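Local coordinates for protein putative polysaccharide binding proteins (DUF1812) (Bacteroides thetaiotaomicron VPI-5482, PDB 3GF8) that is probably an outer-membrane lipoprotein of the FimB/Mfa2 family that takes part in fimbrial assembly, with polysaccharide binding also proposed, at residues Gln54-Gly58 against Ser59-Thr63; Val70-Val74 against Gly75-Phe79; Thr92-Pro96 against Gly97-Leu101; Leu255-Gln258 against Glu259-Arg263. All blocks are in the same frame, centred on the assembly; numbering follows the deposited sequence.

Contact 1: Gln54-Gly58 against Ser59-Thr63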
loop_
_atom_site.group_PDB
_atom_site.type_symbol
_atom_site.label_atom_id
_atom_site.label_comp_id
_atom_site.label_asym_id
_atom_site.label_seq_id
_atom_site.Cartn_x
_atom_site.Cartn_y
_atom_site.Cartn_z
ATOM N N GLN A 54 -18.093 -10.956 6.002
ATOM C CA GLN A 54 -18.600 -10.305 7.197
ATOM C C GLN A 54 -17.759 -9.054 7.453
ATOM O O GLN A 54 -16.522 -9.132 7.538
ATOM C CB GLN A 54 -18.549 -11.263 8.373
ATOM C CG GLN A 54 -18.920 -10.693 9.722
ATOM C CD GLN A 54 -19.128 -11.801 10.782
ATOM O OE1 GLN A 54 -19.257 -12.981 10.454
ATOM N NE2 GLN A 54 -19.180 -11.413 12.045
ATOM N N ALA A 55 -18.459 -7.928 7.568
ATOM C CA ALA A 55 -17.868 -6.605 7.654
ATOM C C ALA A 55 -18.199 -5.998 8.993
ATOM O O ALA A 55 -19.317 -6.087 9.478
ATOM C CB ALA A 55 -18.396 -5.690 6.523
ATOM N N GLU A 56 -17.213 -5.389 9.620
ATOM C CA GLU A 56 -17.482 -4.587 10.799
ATOM C C GLU A 56 -16.532 -3.428 10.707
ATOM O O GLU A 56 -15.443 -3.542 10.095
ATOM C CB GLU A 56 -17.249 -5.428 12.041
ATOM C CG GLU A 56 -17.814 -4.804 13.314
ATOM C CD GLU A 56 -17.942 -5.803 14.457
ATOM O OE1 GLU A 56 -17.426 -6.955 14.314
ATOM O OE2 GLU A 56 -18.564 -5.424 15.485
ATOM N N GLU A 57 -16.963 -2.318 11.276
ATOM C CA GLU A 57 -16.261 -1.072 11.188
ATOM C C GLU A 57 -16.711 -0.166 12.317
ATOM O O GLU A 57 -17.741 -0.402 12.925
ATOM C CB GLU A 57 -16.560 -0.421 9.859
ATOM C CG GLU A 57 -17.987 0.038 9.701
ATOM C CD GLU A 57 -18.145 0.914 8.472
ATOM O OE1 GLU A 57 -18.285 0.368 7.378
ATOM O OE2 GLU A 57 -18.087 2.145 8.600
ATOM N N GLY A 58 -15.922 0.859 12.610
ATOM C CA GLY A 58 -16.255 1.799 13.686
ATOM C C GLY A 58 -15.534 1.545 15.005
ATOM O O GLY A 58 -14.445 0.915 15.069
ATOM N N SER A 59 -16.166 2.030 16.067
ATOM C CA SER A 59 -15.521 2.177 17.361
ATOM C C SER A 59 -15.121 0.821 17.941
ATOM O O SER A 59 -14.117 0.719 18.670
ATOM C CB SER A 59 -16.463 2.897 18.333
ATOM O OG SER A 59 -17.764 2.316 18.270
ATOM N N ALA A 60 -15.899 -0.212 17.616
ATOM C CA ALA A 60 -15.654 -1.508 18.187
ATOM C C ALA A 60 -14.200 -1.910 17.980
ATOM O O ALA A 60 -13.585 -2.477 18.885
ATOM C CB ALA A 60 -16.596 -2.546 17.603
ATOM N N LEU A 61 -13.651 -1.580 16.806
ATOM C CA LEU A 61 -12.330 -2.048 16.390
ATOM C C LEU A 61 -11.187 -1.385 17.158
ATOM O O LEU A 61 -10.026 -1.870 17.139
ATOM C CB LEU A 61 -12.117 -1.795 14.886
ATOM C CG LEU A 61 -12.804 -2.742 13.895
ATOM C CD1 LEU A 61 -14.296 -2.710 14.063
ATOM C CD2 LEU A 61 -12.414 -2.339 12.471
ATOM N N SER A 62 -11.504 -0.263 17.803
ATOM C CA SER A 62 -10.486 0.604 18.396
ATOM C C SER A 62 -10.214 0.266 19.844
ATOM O O SER A 62 -9.297 0.832 20.436
ATOM C CB SER A 62 -10.956 2.051 18.341
ATOM O OG SER A 62 -12.126 2.206 19.144
ATOM N N THR A 63 -11.001 -0.636 20.427
ATOM C CA THR A 63 -10.921 -0.853 21.868
ATOM C C THR A 63 -9.573 -1.384 22.332
ATOM O O THR A 63 -9.187 -1.141 23.458
ATOM C CB THR A 63 -11.993 -1.826 22.352
ATOM O OG1 THR A 63 -11.858 -3.088 21.657
ATOM C CG2 THR A 63 -13.389 -1.213 22.142
HETATM O O HOH W 1 -18.297 -0.256 15.725
#
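Gly58 and Leu61 meet where strand 50-57 ends and the chain coils into a turn. Leu61 N donates to Gly58 O at 3.1 Å, with an N-H...O angle of 152°. Gly58 has a phi of 99°, where a beta carbon would press on the carbonyl oxygen before it. Glycine, with no side chain, fits this geometry.

The Leu61 side chain folds back against the end of the strand. Its CG lies anti to the carbonyl carbon (chi1 -77°), which sends the two methyls toward the strand backbone. Leu61 CD1 reaches Glu57 CA at 3.8 Å, and Leu61 CD2 lies 4.0 Å from Glu56 O. The extended Glu56 side chain crosses Leu61 at a slant, with Glu56 CG 4.2 Å from Leu61 CD1. Glu56 OE2 comes to 4.1 Å from Ala60 CB, while Glu56 OE1 bonds to the hydroxyl of Tyr66.

A water ties the two halves together. It donates to Glu57 O at 2.9 Å and accepts from Ala60 N at 3.1 Å. Ser59 O takes both Ser62 N and Ser62 OG. The chemistry implies a turn set by backbone polar bonds and one water, with a single buried leucine as its apolar support.

Contact 2: Val70-Val74 against Gly75-Phe79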
loop_
_atom_site.group_PDB
_atom_site.type_symbol
_atom_site.label_atom_id
_atom_site.label_comp_id
_atom_site.label_asym_id
_atom_site.label_seq_id
_atom_site.Cartn_x
_atom_site.Cartn_y
_atom_site.Cartn_z
ATOM N N VAL A 70 -17.763 -15.018 14.644
ATOM C CA VAL A 70 -18.141 -15.606 13.357
ATOM C C VAL A 70 -19.004 -16.873 13.579
ATOM O O VAL A 70 -18.491 -17.874 14.071
ATOM C CB VAL A 70 -16.850 -15.982 12.529
ATOM C CG1 VAL A 70 -17.211 -16.698 11.228
ATOM C CG2 VAL A 70 -15.946 -14.738 12.248
ATOM N N GLU A 71 -20.297 -16.842 13.218
ATOM C CA GLU A 71 -21.172 -18.030 13.309
ATOM C C GLU A 71 -20.853 -18.989 12.177
ATOM O O GLU A 71 -21.057 -18.667 11.023
ATOM C CB GLU A 71 -22.652 -17.642 13.243
ATOM C CG GLU A 71 -23.630 -18.832 13.127
ATOM C CD GLU A 71 -23.668 -19.681 14.375
ATOM O OE1 GLU A 71 -23.670 -19.096 15.478
ATOM O OE2 GLU A 71 -23.700 -20.926 14.255
ATOM N N LEU A 72 -20.370 -20.168 12.517
ATOM C CA LEU A 72 -19.863 -21.096 11.536
ATOM C C LEU A 72 -20.160 -22.501 12.007
ATOM O O LEU A 72 -20.062 -22.811 13.207
ATOM C CB LEU A 72 -18.335 -20.885 11.387
ATOM C CG LEU A 72 -17.761 -20.946 9.965
ATOM C CD1 LEU A 72 -18.580 -20.070 9.073
ATOM C CD2 LEU A 72 -16.302 -20.525 9.888
ATOM N N PRO A 73 -20.550 -23.375 11.087
ATOM C CA PRO A 73 -20.720 -24.767 11.518
ATOM C C PRO A 73 -19.380 -25.418 11.773
ATOM O O PRO A 73 -18.354 -24.913 11.344
ATOM C CB PRO A 73 -21.395 -25.425 10.324
ATOM C CG PRO A 73 -21.786 -24.311 9.425
ATOM C CD PRO A 73 -20.881 -23.188 9.674
ATOM N N VAL A 74 -19.372 -26.529 12.471
ATOM C CA VAL A 74 -18.172 -27.317 12.561
ATOM C C VAL A 74 -17.676 -27.516 11.140
ATOM O O VAL A 74 -18.478 -27.711 10.243
ATOM C CB VAL A 74 -18.463 -28.693 13.157
ATOM C CG1 VAL A 74 -17.217 -29.604 13.065
ATOM C CG2 VAL A 74 -18.983 -28.545 14.574
ATOM N N GLY A 75 -16.369 -27.435 10.925
ATOM C CA GLY A 75 -15.794 -27.779 9.635
ATOM C C GLY A 75 -14.450 -27.140 9.384
ATOM O O GLY A 75 -13.865 -26.525 10.285
ATOM N N GLN A 76 -13.955 -27.315 8.162
ATOM C CA GLN A 76 -12.708 -26.698 7.730
ATOM C C GLN A 76 -12.952 -25.587 6.704
ATOM O O GLN A 76 -13.774 -25.732 5.799
ATOM C CB GLN A 76 -11.787 -27.765 7.164
ATOM C CG GLN A 76 -11.265 -28.672 8.268
ATOM C CD GLN A 76 -10.418 -29.793 7.740
ATOM O OE1 GLN A 76 -9.186 -29.736 7.811
ATOM N NE2 GLN A 76 -11.068 -30.829 7.195
ATOM N N TYR A 77 -12.212 -24.493 6.848
ATOM C CA TYR A 77 -12.444 -23.278 6.077
ATOM C C TYR A 77 -11.117 -22.603 5.747
ATOM O O TYR A 77 -10.107 -22.882 6.378
ATOM C CB TYR A 77 -13.286 -22.294 6.898
ATOM C CG TYR A 77 -14.563 -22.889 7.405
ATOM C CD1 TYR A 77 -15.704 -22.944 6.604
ATOM C CD2 TYR A 77 -14.633 -23.426 8.680
ATOM C CE1 TYR A 77 -16.883 -23.512 7.084
ATOM C CE2 TYR A 77 -15.788 -23.964 9.165
ATOM C CZ TYR A 77 -16.904 -24.029 8.371
ATOM O OH TYR A 77 -18.041 -24.577 8.885
ATOM N N GLN A 78 -11.135 -21.715 4.764
ATOM C CA GLN A 78 -10.089 -20.712 4.644
ATOM C C GLN A 78 -10.671 -19.337 4.865
ATOM O O GLN A 78 -11.776 -19.061 4.415
ATOM C CB GLN A 78 -9.420 -20.784 3.305
ATOM C CG GLN A 78 -8.748 -22.102 3.080
ATOM C CD GLN A 78 -7.959 -22.125 1.809
ATOM O OE1 GLN A 78 -8.516 -22.045 0.720
ATOM N NE2 GLN A 78 -6.643 -22.254 1.939
ATOM N N PHE A 79 -9.956 -18.502 5.622
ATOM C CA PHE A 79 -10.350 -17.119 5.832
ATOM C C PHE A 79 -9.279 -16.237 5.243
ATOM O O PHE A 79 -8.084 -16.583 5.246
ATOM C CB PHE A 79 -10.440 -16.696 7.319
ATOM C CG PHE A 79 -11.459 -17.441 8.187
ATOM C CD1 PHE A 79 -12.380 -18.340 7.676
ATOM C CD2 PHE A 79 -11.484 -17.172 9.569
ATOM C CE1 PHE A 79 -13.282 -19.002 8.538
ATOM C CE2 PHE A 79 -12.357 -17.803 10.421
ATOM C CZ PHE A 79 -13.281 -18.724 9.907
#
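Leu72 packs against two aromatic rings, Tyr77 and Phe79, on the inner side of the turn. Leu72 CD2 sits over one face of the Tyr77 ring, offset toward the rim, 3.6 Å from its centroid and 15° off the normal, a CH-pi contact. Leu72 CD2 lies 3.5 Å from Phe79 CZ, at the ring edge and in plane. One methyl thus touches a face and an edge at once. With CG anti to the carbonyl carbon (chi1 -54°), the Tyr77 ring points back across the turn. Tyr77 OH then donates to Pro73 O at 2.5 Å from 48° above the carbonyl plane. Pro73 CD also lies 3.3 Å from Tyr77 OH, so the end of the ring is closely flanked.

The outer side is looser. Pro73 and Val74 are exposed, and the Val74 side chain heads away from the strand. Gly75 has a positive phi, where a beta carbon would strike Val74 O.

Leu72 and Phe79 also touch Leu16, and Tyr77 touches Val43. The connection carries the chain from strand 68-70, paired with 16-21, to strand 75-83, paired with 38-44 and 124-133, its apolar side chains packed between, consistent with the transthyretin-like fimbrillin fold.

Contact 3: Thr92-Pro96 against Gly97-Leu101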
loop_
_atom_site.group_PDB
_atom_site.type_symbol
_atom_site.label_atom_id
_atom_site.label_comp_id
_atom_site.label_asym_id
_atom_site.label_seq_id
_atom_site.Cartn_x
_atom_site.Cartn_y
_atom_site.Cartn_z
ATOM N N THR A 92 -14.781 -7.547 -6.215
ATOM C CA THR A 92 -15.766 -8.393 -6.899
ATOM C C THR A 92 -16.759 -9.001 -5.892
ATOM O O THR A 92 -16.394 -9.313 -4.740
ATOM C CB THR A 92 -15.073 -9.502 -7.712
ATOM O OG1 THR A 92 -14.138 -10.154 -6.890
ATOM C CG2 THR A 92 -14.269 -8.932 -8.903
ATOM N N SER A 93 -18.011 -9.143 -6.311
ATOM C CA SER A 93 -19.032 -9.840 -5.504
ATOM C C SER A 93 -19.178 -11.263 -5.888
ATOM O O SER A 93 -19.423 -11.597 -7.061
ATOM C CB SER A 93 -20.415 -9.231 -5.656
ATOM O OG SER A 93 -20.306 -7.878 -5.457
ATOM N N LEU A 94 -19.107 -12.093 -4.867
ATOM C CA LEU A 94 -19.020 -13.534 -5.036
ATOM C C LEU A 94 -20.385 -14.163 -4.780
ATOM O O LEU A 94 -21.241 -13.606 -4.089
ATOM C CB LEU A 94 -17.962 -14.097 -4.068
ATOM C CG LEU A 94 -16.494 -13.689 -4.302
ATOM C CD1 LEU A 94 -15.580 -14.597 -3.494
ATOM C CD2 LEU A 94 -16.029 -13.661 -5.761
ATOM N N THR A 95 -20.582 -15.342 -5.318
ATOM C CA THR A 95 -21.833 -16.063 -5.094
ATOM C C THR A 95 -21.583 -17.270 -4.186
ATOM O O THR A 95 -20.734 -18.112 -4.502
ATOM C CB THR A 95 -22.482 -16.478 -6.417
ATOM O OG1 THR A 95 -22.776 -15.291 -7.177
ATOM C CG2 THR A 95 -23.763 -17.264 -6.157
ATOM N N PRO A 96 -22.283 -17.328 -3.044
ATOM C CA PRO A 96 -22.155 -18.471 -2.129
ATOM C C PRO A 96 -22.356 -19.812 -2.855
ATOM O O PRO A 96 -23.302 -19.974 -3.627
ATOM C CB PRO A 96 -23.253 -18.227 -1.082
ATOM C CG PRO A 96 -23.380 -16.731 -1.047
ATOM C CD PRO A 96 -23.169 -16.292 -2.495
ATOM N N GLY A 97 -21.404 -20.723 -2.664
ATOM C CA GLY A 97 -21.504 -22.074 -3.192
ATOM C C GLY A 97 -21.097 -22.198 -4.635
ATOM O O GLY A 97 -21.098 -23.314 -5.179
ATOM N N VAL A 98 -20.755 -21.070 -5.261
ATOM C CA VAL A 98 -20.428 -21.038 -6.689
ATOM C C VAL A 98 -19.015 -20.451 -6.860
ATOM O O VAL A 98 -18.132 -21.119 -7.403
ATOM C CB VAL A 98 -21.518 -20.304 -7.503
ATOM C CG1 VAL A 98 -21.120 -20.190 -8.983
ATOM C CG2 VAL A 98 -22.896 -21.054 -7.375
ATOM N N SER A 99 -18.772 -19.260 -6.321
ATOM C CA SER A 99 -17.464 -18.611 -6.480
ATOM C C SER A 99 -16.352 -19.249 -5.641
ATOM O O SER A 99 -16.610 -19.907 -4.663
ATOM C CB SER A 99 -17.582 -17.121 -6.123
ATOM O OG SER A 99 -18.714 -16.541 -6.772
ATOM N N THR A 100 -15.096 -19.030 -6.036
ATOM C CA THR A 100 -13.931 -19.478 -5.277
ATOM C C THR A 100 -12.960 -18.302 -5.108
ATOM O O THR A 100 -13.200 -17.221 -5.681
ATOM C CB THR A 100 -13.226 -20.596 -6.017
ATOM O OG1 THR A 100 -12.673 -20.072 -7.226
ATOM C CG2 THR A 100 -14.212 -21.723 -6.363
ATOM N N LEU A 101 -11.886 -18.517 -4.333
ATOM C CA LEU A 101 -10.889 -17.481 -4.021
ATOM C C LEU A 101 -10.385 -16.729 -5.236
ATOM O O LEU A 101 -10.275 -15.525 -5.192
ATOM C CB LEU A 101 -9.656 -18.069 -3.302
ATOM C CG LEU A 101 -9.642 -18.074 -1.770
ATOM C CD1 LEU A 101 -8.447 -18.875 -1.302
ATOM C CD2 LEU A 101 -9.599 -16.662 -1.187
#
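A type II beta turn, Thr95 to Val98, lies in the loop between strands 89-91 and 105-108, and it brings Thr95 and Ser99 together. Three hydrogen bonds hold it, and Thr95 supplies its backbone to all of them. Thr95 O accepts from Ser99 N at 2.9 Å. The same Thr95 O accepts from Val98 N at 3.1 Å. One carbonyl is therefore gripped by two amides in a row.

The third bond runs the other way. Thr95 N donates to Ser99 OG at 2.7 Å, with an N-H...O angle of 176°. The Ser99 hydroxyl lies anti to its own carbonyl carbon (chi1 -48°), and this turns OG back toward the amide of Thr95. Ser99 is buried, and its hydroxyl serves a backbone N-H.

Apolar contacts flank these bonds. Leu94 CB lies 3.7 Å from Ser99 CB, and Leu94 CD2 is 3.8 Å from the same carbon. At the exposed end of the turn, Thr95 and Val98 run side by side and point the same way, with Thr95 CG2 at 4.0 Å from Val98 CB. Gly97, with a positive phi of 82°, takes the third position of the turn, between Pro96 and Val98.

The loop lies on the surface against other strands. Gly97 and Ser99 make backbone bonds with Tyr50 at the start of strand 50-57. Leu94 packs on Tyr50 and on Phe44 of strand 38-44. Leu101 reaches Gln78 and Met80 of strand 75-83.

Contact 4: Leu255-Gln258 against Glu259-Arg263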
loop_
_atom_site.group_PDB
_atom_site.type_symbol
_atom_site.label_atom_id
_atom_site.label_comp_id
_atom_site.label_asym_id
_atom_site.label_seq_id
_atom_site.Cartn_x
_atom_site.Cartn_y
_atom_site.Cartn_z
ATOM N N LEU A 255 16.352 -6.013 6.400
ATOM C CA LEU A 255 15.179 -6.375 5.659
ATOM C C LEU A 255 15.529 -6.587 4.200
ATOM O O LEU A 255 16.297 -5.834 3.597
ATOM C CB LEU A 255 14.117 -5.278 5.790
ATOM C CG LEU A 255 13.741 -4.869 7.221
ATOM C CD1 LEU A 255 12.693 -3.760 7.174
ATOM C CD2 LEU A 255 13.248 -6.060 8.033
ATOM N N SER A 256 14.929 -7.620 3.634
ATOM C CA SER A 256 14.822 -7.744 2.199
ATOM C C SER A 256 14.013 -6.565 1.643
ATOM O O SER A 256 13.194 -5.953 2.350
ATOM C CB SER A 256 14.105 -9.042 1.850
ATOM O OG SER A 256 12.701 -8.938 2.135
ATOM N N THR A 257 14.244 -6.265 0.365
ATOM C CA THR A 257 13.523 -5.209 -0.308
ATOM C C THR A 257 12.013 -5.329 -0.126
ATOM O O THR A 257 11.366 -4.354 0.248
ATOM C CB THR A 257 13.870 -5.180 -1.787
ATOM O OG1 THR A 257 15.278 -4.997 -1.897
ATOM C CG2 THR A 257 13.132 -4.038 -2.535
ATOM N N GLN A 258 11.438 -6.508 -0.353
ATOM C CA GLN A 258 9.971 -6.630 -0.295
ATOM C C GLN A 258 9.445 -6.417 1.107
ATOM O O GLN A 258 8.375 -5.860 1.306
ATOM C CB GLN A 258 9.470 -7.974 -0.803
ATOM C CG GLN A 258 7.908 -8.006 -0.935
ATOM C CD GLN A 258 7.391 -6.939 -1.895
ATOM O OE1 GLN A 258 7.778 -6.922 -3.047
ATOM N NE2 GLN A 258 6.556 -6.012 -1.394
ATOM N N GLU A 259 10.210 -6.878 2.086
ATOM C CA GLU A 259 9.816 -6.735 3.452
ATOM C C GLU A 259 9.837 -5.296 3.887
ATOM O O GLU A 259 8.928 -4.869 4.598
ATOM C CB GLU A 259 10.689 -7.570 4.366
ATOM C CG GLU A 259 10.220 -7.476 5.813
ATOM C CD GLU A 259 10.835 -8.532 6.719
ATOM O OE1 GLU A 259 11.712 -9.320 6.244
ATOM O OE2 GLU A 259 10.424 -8.559 7.907
ATOM N N TYR A 260 10.854 -4.544 3.449
ATOM C CA TYR A 260 10.890 -3.112 3.718
ATOM C C TYR A 260 9.723 -2.402 3.022
ATOM O O TYR A 260 9.005 -1.600 3.623
ATOM C CB TYR A 260 12.193 -2.511 3.250
ATOM C CG TYR A 260 12.253 -1.016 3.398
ATOM C CD1 TYR A 260 12.039 -0.413 4.626
ATOM C CD2 TYR A 260 12.547 -0.197 2.306
ATOM C CE1 TYR A 260 12.108 0.967 4.755
ATOM C CE2 TYR A 260 12.652 1.169 2.436
ATOM C CZ TYR A 260 12.417 1.746 3.662
ATOM O OH TYR A 260 12.493 3.096 3.785
ATOM N N LEU A 261 9.525 -2.717 1.752
ATOM C CA LEU A 261 8.422 -2.116 0.998
ATOM C C LEU A 261 7.032 -2.386 1.631
ATOM O O LEU A 261 6.140 -1.518 1.606
ATOM C CB LEU A 261 8.447 -2.595 -0.445
ATOM C CG LEU A 261 9.669 -2.162 -1.260
ATOM C CD1 LEU A 261 9.539 -2.724 -2.710
ATOM C CD2 LEU A 261 9.843 -0.645 -1.218
ATOM N N ASP A 262 6.851 -3.566 2.206
ATOM C CA ASP A 262 5.572 -3.910 2.831
ATOM C C ASP A 262 5.443 -3.272 4.179
ATOM O O ASP A 262 4.360 -2.746 4.537
ATOM C CB ASP A 262 5.411 -5.410 3.033
ATOM C CG ASP A 262 5.195 -6.154 1.749
ATOM O OD1 ASP A 262 4.653 -5.585 0.782
ATOM O OD2 ASP A 262 5.574 -7.329 1.712
ATOM N N ARG A 263 6.525 -3.312 4.941
ATOM C CA ARG A 263 6.476 -2.819 6.317
ATOM C C ARG A 263 6.385 -1.311 6.419
ATOM O O ARG A 263 5.730 -0.789 7.308
ATOM C CB ARG A 263 7.705 -3.269 7.100
ATOM C CG ARG A 263 7.576 -4.610 7.766
ATOM C CD ARG A 263 8.788 -4.812 8.658
ATOM N NE ARG A 263 8.923 -6.194 9.073
ATOM C CZ ARG A 263 8.307 -6.740 10.116
ATOM N NH1 ARG A 263 7.498 -6.033 10.912
ATOM N NH2 ARG A 263 8.527 -8.021 10.373
#
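Ser256 holds its OG between the backbone N and the carbonyl carbon (chi1 74°), while Gln258 bends at chi2 (59°). The first torsion sets OG near the amide of Glu259, at the start of helix 257-263. Ser256 is its N-cap, and OG accepts from Glu259 N at 3.2 Å. The second torsion turns the Gln258 amide forward along the helix toward Asp262.

Gln258 NE2 donates to Asp262 OD1 at 2.9 Å. It meets the carboxylate from above its plane, and the amide and carboxylate planes stand 38° apart. Gln258 NE2 also bonds to Leu217 O and Gln258 OE1 to Glu219 N, and Asp262 OD1 forms a salt bridge with Arg216.

Leu255 lies across the first turn. Leu255 CD2 comes to 3.7 Å from Glu259 CD, and Leu255 CD1 to 4.1 Å from Tyr260 CB. The Glu259 side chain crosses Leu255 at about a right angle, and its OE2 receives both Arg263 NE, at 3.0 Å, and Arg263 NH2. The guanidinium grips this one oxygen side-on, with the carboxylate carbon at its edge and in plane. Thr257 and Leu261 lie side by side and point the same way, with Thr257 CG2 at 3.8 Å from Leu261 CD1, and both touch helix 241-246. Routine helix bonds join Tyr260 N to Ser256 O and Leu261 N to Thr257 O.

The chemistry implies a short helix fixed at its start by a serine cap and along its sides by polar pairs four residues apart. Shared bonds to Arg216 and Gln258 would probably keep the buried Asp262 ionised.

How the contacts relate
All four contacts are local and in series along the chain. Contacts 1 and 3 are surface turns, while contacts 2 and 4 are partly buried. Contacts 1 and 2 belong to the same group of strands and touch where Gln54 meets Val70. Contact 2 also meets contact 3, through Gln78 and Leu101. Contact 4 stands apart, with its nearest atoms about 17 Å from contact 2 and farther from the others, and lies nearest the centre of the chain. The chemistry follows place. Backbone bonds, helped by a water in contact 1 and a serine hydroxyl in contact 3, hold the two surface turns, aromatic packing fills contact 2, and charged and amide side chains mark contact 4.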